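Local coordinates for SnoaL-like domain-containing protein (PDB 3EC9), which is of unknown function but, as a SnoaL-like member of the NTF2-like superfamily, may bind a small ligand in the pocket of its cone-shaped fold, at residues P14-Y22 with H113-I122; T44-A52 with V65-Y76. All coordinates share one frame; numbering follows the deposited sequence. Where two conformers were deposited one is given.

Contact 1: P14-Y22 with H113-I122; sequences PYQIVADHY and HVWRVDAGKI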
loop_
_atom_site.group_PDB
_atom_site.type_symbol
_atom_site.label_atom_id
_atom_site.label_comp_id
_atom_site.label_asym_id
_atom_site.label_seq_id
_atom_site.Cartn_x
_atom_site.Cartn_y
_atom_site.Cartn_z
ATOM N N PRO B 14 -9.445 4.366 17.621
ATOM C CA PRO B 14 -8.307 3.845 16.834
ATOM C C PRO B 14 -7.540 4.846 15.996
ATOM O O PRO B 14 -6.310 4.798 15.918
ATOM C CB PRO B 14 -8.978 2.765 15.953
ATOM C CG PRO B 14 -10.127 2.235 16.846
ATOM C CD PRO B 14 -10.642 3.498 17.531
ATOM N N TYR B 15 -8.256 5.761 15.331
ATOM C CA TYR B 15 -7.608 6.818 14.575
ATOM C C TYR B 15 -6.606 7.607 15.450
ATOM O O TYR B 15 -5.471 7.893 15.060
ATOM C CB TYR B 15 -8.687 7.766 13.985
ATOM C CG TYR B 15 -8.178 8.980 13.221
ATOM C CD1 TYR B 15 -7.775 10.116 13.891
ATOM C CD2 TYR B 15 -8.120 8.978 11.826
ATOM C CE1 TYR B 15 -7.310 11.231 13.237
ATOM C CE2 TYR B 15 -7.663 10.088 11.143
ATOM C CZ TYR B 15 -7.244 11.217 11.853
ATOM O OH TYR B 15 -6.765 12.333 11.169
ATOM N N GLN B 16 -7.076 8.027 16.622
ATOM C CA GLN B 16 -6.238 8.804 17.557
ATOM C C GLN B 16 -5.041 8.013 18.048
ATOM O O GLN B 16 -3.907 8.527 18.127
ATOM C CB GLN B 16 -7.101 9.268 18.720
ATOM C CG GLN B 16 -8.103 10.346 18.341
ATOM C CD GLN B 16 -8.976 10.732 19.500
ATOM O OE1 GLN B 16 -9.702 9.899 20.000
ATOM N NE2 GLN B 16 -8.851 11.969 19.997
ATOM N N ILE B 17 -5.274 6.745 18.372
ATOM C CA ILE B 17 -4.213 5.853 18.814
ATOM C C ILE B 17 -3.113 5.736 17.737
ATOM O O ILE B 17 -1.919 5.774 18.011
ATOM C CB ILE B 17 -4.783 4.456 19.175
ATOM C CG1 ILE B 17 -5.656 4.613 20.429
ATOM C CG2 ILE B 17 -3.666 3.368 19.417
ATOM C CD1 ILE B 17 -6.496 3.379 20.832
ATOM N N VAL B 18 -3.531 5.565 16.483
ATOM C CA VAL B 18 -2.570 5.464 15.386
ATOM C C VAL B 18 -1.904 6.806 15.123
ATOM O O VAL B 18 -0.698 6.875 14.954
ATOM C CB VAL B 18 -3.258 4.910 14.115
ATOM C CG1 VAL B 18 -2.349 5.038 12.854
ATOM C CG2 VAL B 18 -3.669 3.459 14.357
ATOM N N ALA B 19 -2.674 7.905 15.145
ATOM C CA ALA B 19 -2.070 9.235 15.082
ATOM C C ALA B 19 -1.008 9.438 16.170
ATOM O O ALA B 19 0.064 10.013 15.896
ATOM C CB ALA B 19 -3.151 10.330 15.177
ATOM N N ASP B 20 -1.310 9.009 17.397
ATOM C CA ASP B 20 -0.309 9.102 18.495
ATOM C C ASP B 20 0.980 8.336 18.164
ATOM O O ASP B 20 2.100 8.797 18.422
ATOM C CB ASP B 20 -0.861 8.516 19.772
ATOM C CG ASP B 20 -1.889 9.396 20.435
ATOM O OD1 ASP B 20 -2.001 10.599 20.122
ATOM O OD2 ASP B 20 -2.566 8.864 21.330
ATOM N N HIS B 21 0.812 7.128 17.612
ATOM C CA HIS B 21 1.967 6.356 17.137
ATOM C C HIS B 21 2.817 7.152 16.142
ATOM O O HIS B 21 4.024 7.239 16.276
ATOM C CB HIS B 21 1.600 4.995 16.505
ATOM C CG HIS B 21 2.759 4.362 15.843
ATOM N ND1 HIS B 21 3.685 3.612 16.532
ATOM C CD2 HIS B 21 3.224 4.465 14.574
ATOM C CE1 HIS B 21 4.661 3.270 15.711
ATOM N NE2 HIS B 21 4.398 3.759 14.516
ATOM N N TYR B 22 2.175 7.715 15.130
ATOM C CA TYR B 22 2.904 8.424 14.088
ATOM C C TYR B 22 3.657 9.632 14.636
ATOM O O TYR B 22 4.790 9.879 14.256
ATOM C CB TYR B 22 1.969 8.876 12.983
ATOM C CG TYR B 22 1.639 7.796 11.959
ATOM C CD1 TYR B 22 2.630 7.101 11.264
ATOM C CD2 TYR B 22 0.320 7.514 11.642
ATOM C CE1 TYR B 22 2.305 6.103 10.277
ATOM C CE2 TYR B 22 -0.017 6.533 10.703
ATOM C CZ TYR B 22 0.973 5.860 10.016
ATOM O OH TYR B 22 0.592 4.957 9.064
ATOM N N HIS B 113 0.033 2.268 5.069
ATOM C CA HIS B 113 0.037 1.402 6.239
ATOM C C HIS B 113 -1.390 1.120 6.674
ATOM O O HIS B 113 -2.181 2.046 6.862
ATOM C CB HIS B 113 0.699 2.060 7.429
ATOM C CG HIS B 113 2.083 2.533 7.175
ATOM N ND1 HIS B 113 2.551 3.739 7.637
ATOM C CD2 HIS B 113 3.130 1.927 6.567
ATOM C CE1 HIS B 113 3.816 3.876 7.292
ATOM N NE2 HIS B 113 4.204 2.779 6.677
ATOM N N VAL B 114 -1.707 -0.159 6.793
ATOM C CA VAL B 114 -3.023 -0.584 7.284
ATOM C C VAL B 114 -2.904 -1.087 8.729
ATOM O O VAL B 114 -2.075 -1.953 9.036
ATOM C CB VAL B 114 -3.657 -1.703 6.395
ATOM C CG1 VAL B 114 -5.002 -2.172 7.000
ATOM C CG2 VAL B 114 -3.809 -1.213 4.943
ATOM N N TRP B 115 -3.673 -0.452 9.610
ATOM C CA TRP B 115 -3.629 -0.694 11.052
ATOM C C TRP B 115 -4.977 -1.233 11.516
ATOM O O TRP B 115 -6.015 -0.783 11.017
ATOM C CB TRP B 115 -3.440 0.623 11.806
ATOM C CG TRP B 115 -2.222 1.408 11.478
ATOM C CD1 TRP B 115 -2.074 2.326 10.474
ATOM C CD2 TRP B 115 -0.986 1.376 12.180
ATOM N NE1 TRP B 115 -0.809 2.882 10.521
ATOM C CE2 TRP B 115 -0.114 2.302 11.549
ATOM C CE3 TRP B 115 -0.521 0.663 13.284
ATOM C CZ2 TRP B 115 1.190 2.524 12.002
ATOM C CZ3 TRP B 115 0.764 0.889 13.726
ATOM C CH2 TRP B 115 1.596 1.790 13.104
ATOM N N ARG B 116 -4.957 -2.118 12.511
ATOM C CA ARG B 116 -6.181 -2.575 13.191
ATOM C C ARG B 116 -5.980 -2.430 14.706
ATOM O O ARG B 116 -4.943 -2.815 15.236
ATOM C CB ARG B 116 -6.502 -4.034 12.835
ATOM C CG ARG B 116 -7.811 -4.557 13.459
ATOM C CD ARG B 116 -8.309 -5.872 12.816
ATOM N NE ARG B 116 -7.397 -6.999 13.030
ATOM C CZ ARG B 116 -6.580 -7.530 12.115
ATOM N NH1 ARG B 116 -6.531 -7.059 10.869
ATOM N NH2 ARG B 116 -5.810 -8.554 12.454
ATOM N N VAL B 117 -6.976 -1.840 15.372
ATOM C CA VAL B 117 -6.987 -1.657 16.827
ATOM C C VAL B 117 -8.155 -2.481 17.370
ATOM O O VAL B 117 -9.266 -2.516 16.788
ATOM C CB VAL B 117 -7.121 -0.159 17.172
ATOM C CG1 VAL B 117 -7.241 0.089 18.696
ATOM C CG2 VAL B 117 -5.924 0.594 16.606
ATOM N N ASP B 118 -7.899 -3.163 18.484
ATOM C CA ASP B 118 -8.928 -3.872 19.239
ATOM C C ASP B 118 -8.739 -3.537 20.737
ATOM O O ASP B 118 -7.638 -3.624 21.280
ATOM C CB ASP B 118 -8.778 -5.380 18.996
ATOM C CG ASP B 118 -9.894 -6.220 19.665
ATOM O OD1 ASP B 118 -10.964 -5.669 20.000
ATOM O OD2 ASP B 118 -9.678 -7.438 19.808
ATOM N N ALA B 119 -9.823 -3.092 21.356
ATOM C CA ALA B 119 -9.842 -2.829 22.792
ATOM C C ALA B 119 -8.702 -1.894 23.187
ATOM O O ALA B 119 -8.000 -2.131 24.158
ATOM C CB ALA B 119 -9.733 -4.142 23.565
ATOM N N GLY B 120 -8.514 -0.843 22.397
ATOM C CA GLY B 120 -7.543 0.191 22.694
ATOM C C GLY B 120 -6.089 -0.115 22.387
ATOM O O GLY B 120 -5.203 0.678 22.734
ATOM N N LYS B 121 -5.840 -1.272 21.777
ATOM C CA LYS B 121 -4.478 -1.675 21.456
ATOM C C LYS B 121 -4.340 -1.954 19.959
ATOM O O LYS B 121 -5.225 -2.539 19.290
ATOM C CB LYS B 121 -4.096 -2.940 22.193
ATOM C CG LYS B 121 -4.106 -2.841 23.741
ATOM C CD LYS B 121 -2.917 -2.060 24.253
ATOM C CE LYS B 121 -2.645 -2.298 25.743
ATOM N NZ LYS B 121 -1.584 -1.364 26.244
ATOM N N ILE B 122 -3.196 -1.573 19.446
ATOM C CA ILE B 122 -2.859 -1.894 18.064
ATOM C C ILE B 122 -2.538 -3.389 17.974
ATOM O O ILE B 122 -1.593 -3.872 18.603
ATOM C CB ILE B 122 -1.643 -1.059 17.598
ATOM C CG1 ILE B 122 -1.969 0.449 17.570
ATOM C CG2 ILE B 122 -1.152 -1.506 16.215
ATOM C CD1 ILE B 122 -0.695 1.331 17.402
#
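W115 lays its indole against helix 14-22, where V18, H21 and Y22 each meet a different part of it. Over one face of the five-membered ring sits V18 CG1, 3.6 Å from the ring centroid and almost on its normal, a CH-pi contact; CG2 of the same valine reaches back to W115 CB and CG. V18 CG1 lies anti to the backbone N (chi1 169°), which sends this methyl over the pyrrole part. At the far end of the indole, W115 CH2 comes over a face of the H21 imidazole, 3.5 Å from H21 CD2, with the two planes inclined at 54°. H21 ND1 is hydrogen-bonded to M33 O, outside the contact. W115 NE1 donates a nearly straight hydrogen bond of 2.9 Å, in the plane of the indole, to Y22 OH. That hydroxyl also shares a 2.7 Å hydrogen bond with H113 ND1, so two bonds grip it, and H113 is tied to Y96. Toward the hairpin turn the contact is mainly aliphatic. V117 sets its CB 3.7 Å from P14 CB, with CG2 also on that atom and CG1 on I17 CD1. I17 splits its branches, CG2 lying 3.8 Å from I122 CG1 while CD1 also reaches G120 O. An aromatic cluster continues into an aliphatic layer, joining the N-terminal helix to the curved sheet as in the cone of NTF2-like proteins.

Contact 2: T44-A52 with V65-Y76; sequences TEMAGFPCA and VFRRLGEEWDGY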
loop_
_atom_site.group_PDB
_atom_site.type_symbol
_atom_site.label_atom_id
_atom_site.label_comp_id
_atom_site.label_asym_id
_atom_site.label_seq_id
_atom_site.Cartn_x
_atom_site.Cartn_y
_atom_site.Cartn_z
ATOM N N THR B 44 3.574 -6.586 10.059
ATOM C CA THR B 44 4.115 -7.076 8.820
ATOM C C THR B 44 4.795 -5.976 7.948
ATOM O O THR B 44 4.170 -5.031 7.464
ATOM C CB THR B 44 3.060 -7.793 7.964
ATOM O OG1 THR B 44 2.526 -8.874 8.741
ATOM C CG2 THR B 44 3.665 -8.273 6.646
ATOM N N GLU B 45 6.095 -6.129 7.764
ATOM C CA GLU B 45 6.880 -5.338 6.822
ATOM C C GLU B 45 6.767 -6.113 5.482
ATOM O O GLU B 45 6.773 -7.350 5.458
ATOM C CB GLU B 45 8.339 -5.250 7.266
ATOM C CG GLU B 45 8.537 -4.438 8.539
ATOM C CD GLU B 45 8.407 -2.980 8.320
ATOM O OE1 GLU B 45 9.231 -2.399 7.603
ATOM O OE2 GLU B 45 7.517 -2.375 8.919
HETATM N N MSE B 46 6.573 -5.365 4.395
HETATM C CA MSE B 46 6.302 -5.986 3.108
HETATM C C MSE B 46 7.396 -6.957 2.637
HETATM O O MSE B 46 8.560 -6.723 2.865
HETATM C CB MSE B 46 6.081 -4.898 2.056
HETATM C CG MSE B 46 5.543 -5.394 0.796
HETATM SE SE MSE B 46 5.061 -3.987 -0.507
HETATM C CE MSE B 46 3.121 -4.200 -0.730
ATOM N N ALA B 47 7.004 -8.006 1.898
ATOM C CA ALA B 47 7.890 -9.077 1.512
ATOM C C ALA B 47 9.123 -8.534 0.806
ATOM O O ALA B 47 10.249 -9.006 1.071
ATOM C CB ALA B 47 7.130 -10.063 0.627
ATOM N N GLY B 48 8.952 -7.568 -0.111
ATOM C CA GLY B 48 10.099 -6.993 -0.836
ATOM C C GLY B 48 10.898 -5.926 -0.123
ATOM O O GLY B 48 11.890 -5.441 -0.674
ATOM N N PHE B 49 10.470 -5.559 1.090
ATOM C CA PHE B 49 11.128 -4.496 1.884
ATOM C C PHE B 49 12.320 -5.125 2.639
ATOM O O PHE B 49 12.225 -6.289 3.041
ATOM C CB PHE B 49 10.122 -3.868 2.841
ATOM C CG PHE B 49 10.612 -2.586 3.470
ATOM C CD1 PHE B 49 10.695 -1.407 2.724
ATOM C CD2 PHE B 49 10.972 -2.557 4.804
ATOM C CE1 PHE B 49 11.146 -0.256 3.335
ATOM C CE2 PHE B 49 11.429 -1.424 5.405
ATOM C CZ PHE B 49 11.526 -0.261 4.671
ATOM N N PRO B 50 13.442 -4.386 2.857
ATOM C CA PRO B 50 14.584 -5.050 3.521
ATOM C C PRO B 50 14.277 -5.661 4.886
ATOM O O PRO B 50 14.795 -6.730 5.222
ATOM C CB PRO B 50 15.625 -3.929 3.687
ATOM C CG PRO B 50 15.030 -2.673 3.123
ATOM C CD PRO B 50 13.769 -3.024 2.413
ATOM N N CYS B 51 13.422 -4.979 5.653
ATOM C CA CYS B 51 12.946 -5.474 6.945
ATOM C C CYS B 51 11.765 -6.497 6.894
ATOM O O CYS B 51 11.120 -6.712 7.936
ATOM C CB CYS B 51 12.595 -4.289 7.829
ATOM S SG CYS B 51 14.055 -3.242 8.069
ATOM N N ALA B 52 11.480 -7.028 5.701
ATOM C CA ALA B 52 10.407 -7.963 5.448
ATOM C C ALA B 52 10.206 -8.944 6.593
ATOM O O ALA B 52 11.165 -9.548 7.096
ATOM C CB ALA B 52 10.651 -8.767 4.168
ATOM N N VAL B 65 13.058 -4.091 13.076
ATOM C CA VAL B 65 12.582 -3.093 12.115
ATOM C C VAL B 65 13.259 -1.745 12.375
ATOM O O VAL B 65 14.121 -1.340 11.628
ATOM C CB VAL B 65 11.046 -2.964 12.099
ATOM C CG1 VAL B 65 10.578 -1.963 10.994
ATOM C CG2 VAL B 65 10.375 -4.340 11.930
ATOM N N PHE B 66 12.891 -1.061 13.456
ATOM C CA PHE B 66 13.348 0.314 13.625
ATOM C C PHE B 66 14.839 0.429 13.868
ATOM O O PHE B 66 15.478 1.275 13.301
ATOM C CB PHE B 66 12.566 0.990 14.730
ATOM C CG PHE B 66 11.137 1.236 14.347
ATOM C CD1 PHE B 66 10.812 2.314 13.526
ATOM C CD2 PHE B 66 10.127 0.390 14.770
ATOM C CE1 PHE B 66 9.499 2.539 13.150
ATOM C CE2 PHE B 66 8.812 0.618 14.398
ATOM C CZ PHE B 66 8.506 1.694 13.580
ATOM N N ARG B 67 15.393 -0.433 14.716
ATOM C CA ARG B 67 16.847 -0.401 14.947
ATOM C C ARG B 67 17.610 -0.633 13.633
ATOM O O ARG B 67 18.581 0.040 13.354
ATOM C CB ARG B 67 17.261 -1.424 16.003
ATOM C CG ARG B 67 18.788 -1.542 16.158
ATOM C CD ARG B 67 19.194 -2.575 17.216
ATOM N NE ARG B 67 18.845 -3.922 16.762
ATOM C CZ ARG B 67 19.223 -5.036 17.363
ATOM N NH1 ARG B 67 19.883 -4.989 18.490
ATOM N NH2 ARG B 67 18.856 -6.190 16.849
ATOM N N ARG B 68 17.184 -1.626 12.841
ATOM C CA ARG B 68 17.858 -1.960 11.594
ATOM C C ARG B 68 17.780 -0.781 10.623
ATOM O O ARG B 68 18.773 -0.469 9.931
ATOM C CB ARG B 68 17.251 -3.238 10.995
ATOM C CG ARG B 68 17.885 -3.648 9.761
ATOM C CD ARG B 68 17.366 -4.995 9.243
ATOM N NE ARG B 68 17.796 -5.163 7.860
ATOM C CZ ARG B 68 17.464 -6.171 7.087
ATOM N NH1 ARG B 68 16.688 -7.135 7.551
ATOM N NH2 ARG B 68 17.962 -6.241 5.867
ATOM N N LEU B 69 16.634 -0.110 10.576
ATOM C CA LEU B 69 16.499 1.055 9.705
ATOM C C LEU B 69 17.546 2.114 10.075
ATOM O O LEU B 69 18.191 2.682 9.172
ATOM C CB LEU B 69 15.069 1.645 9.695
ATOM C CG LEU B 69 13.983 0.876 8.922
ATOM C CD1 LEU B 69 12.566 1.428 9.178
ATOM C CD2 LEU B 69 14.341 0.855 7.451
ATOM N N GLY B 70 17.701 2.371 11.381
ATOM C CA GLY B 70 18.672 3.361 11.893
ATOM C C GLY B 70 20.083 2.975 11.585
ATOM O O GLY B 70 20.926 3.851 11.310
ATOM N N GLU B 71 20.371 1.684 11.617
ATOM C CA GLU B 71 21.734 1.202 11.349
ATOM C C GLU B 71 22.095 1.255 9.860
ATOM O O GLU B 71 23.264 1.461 9.515
ATOM C CB GLU B 71 21.931 -0.226 11.837
ATOM C CG GLU B 71 21.827 -0.325 13.350
ATOM C CD GLU B 71 21.875 -1.734 13.873
ATOM O OE1 GLU B 71 21.464 -2.663 13.155
ATOM O OE2 GLU B 71 22.307 -1.872 15.043
ATOM N N GLU B 72 21.126 1.011 8.975
ATOM C CA GLU B 72 21.432 0.773 7.555
ATOM C C GLU B 72 21.178 1.991 6.651
ATOM O O GLU B 72 21.634 2.031 5.514
ATOM C CB GLU B 72 20.668 -0.471 7.062
ATOM C CG GLU B 72 21.141 -1.745 7.756
ATOM C CD GLU B 72 20.470 -3.021 7.268
ATOM O OE1 GLU B 72 19.386 -2.953 6.627
ATOM O OE2 GLU B 72 21.079 -4.102 7.472
ATOM N N TRP B 73 20.465 2.974 7.183
ATOM C CA TRP B 73 20.035 4.188 6.459
ATOM C C TRP B 73 20.378 5.420 7.276
ATOM O O TRP B 73 20.289 5.401 8.526
ATOM C CB TRP B 73 18.515 4.178 6.246
ATOM C CG TRP B 73 18.037 3.032 5.471
ATOM C CD1 TRP B 73 17.728 1.792 5.966
ATOM C CD2 TRP B 73 17.861 2.949 4.064
ATOM N NE1 TRP B 73 17.335 0.972 4.976
ATOM C CE2 TRP B 73 17.358 1.642 3.788
ATOM C CE3 TRP B 73 17.984 3.869 2.996
ATOM C CZ2 TRP B 73 17.053 1.208 2.503
ATOM C CZ3 TRP B 73 17.678 3.420 1.708
ATOM C CH2 TRP B 73 17.221 2.104 1.478
ATOM N N ASP B 74 20.788 6.475 6.560
ATOM C CA ASP B 74 20.902 7.820 7.081
ATOM C C ASP B 74 19.604 8.580 6.804
ATOM O O ASP B 74 19.143 8.648 5.659
ATOM C CB ASP B 74 22.042 8.546 6.379
ATOM C CG ASP B 74 22.342 9.920 7.008
ATOM O OD1 ASP B 74 21.919 10.178 8.163
ATOM O OD2 ASP B 74 23.035 10.736 6.352
ATOM N N GLY B 75 18.966 9.095 7.863
ATOM C CA GLY B 75 17.833 9.968 7.691
ATOM C C GLY B 75 16.577 9.295 7.148
ATOM O O GLY B 75 15.789 9.923 6.411
ATOM N N TYR B 76 16.414 8.026 7.502
ATOM C CA TYR B 76 15.219 7.282 7.128
ATOM C C TYR B 76 13.993 7.972 7.736
ATOM O O TYR B 76 13.901 8.128 8.951
ATOM C CB TYR B 76 15.249 5.797 7.569
ATOM C CG TYR B 76 14.225 5.017 6.746
ATOM C CD1 TYR B 76 12.868 4.978 7.093
ATOM C CD2 TYR B 76 14.598 4.374 5.586
ATOM C CE1 TYR B 76 11.943 4.320 6.290
ATOM C CE2 TYR B 76 13.696 3.688 4.818
ATOM C CZ TYR B 76 12.353 3.696 5.162
ATOM O OH TYR B 76 11.467 2.997 4.358
#
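R68 reaches from helix 65-72 across the loop that carries P50 and C51. Its CG leaves CB anti to the backbone N (chi1 -179°), and the chain stays extended to NE. On the way CD passes 3.9 Å from C51 SG, and that sulfur also meets L69 CD2 at 4.2 Å. NE donates to E72 OE1, one turn further along the same helix, a nearly straight salt-bridging hydrogen bond of 3.0 Å; the acceptor lies in the guanidinium plane. At the tip, CZ, NH1 and NH2 lie flat against the P50 carbonyl: P50 O is 3.0 Å from R68 NH1 but over the guanidinium face, at too poor an angle for a hydrogen bond. P50 CG comes to the edge of the W73 ring. L69 CD2 sits over the centre of the Y76 ring and 4.1 Å from F49 CZ. Y76 OH, buried and without a polar partner in the model, lies 3.3 Å from F49 CZ. At the start of segment 65-76, V65 CG1 rests 3.6 Å from E45 CD, while E45 OE2 is hydrogen-bonded to W43. The loop after strand 41-45 thus packs against the C-terminal end of helix 58-72 and the start of strand 73-86, a helix-to-sheet junction consistent with the NTF2-like fold.

In the fold
Contact 1 and contact 2 lie on opposite sides of the chain's centre, their own centres about 21 Å apart, yet their nearest atoms approach to about 5 Å without touching. One curved sheet links them: strand 121-129, which begins in contact 1, neighbours strand 41-45, which leads into contact 2, and F125 on the former meets W115, H113 and E45. In sequence, contact 2 is nested within the loop that contact 1 closes. An acetate lies about 4 Å from the H113 side chain, acetate is also found about 3 Å from that of E45, and glycerol about 3 Å from H21. These probable crystallisation additives may mark a pocket reached by both contacts; whether a natural ligand binds there is not known.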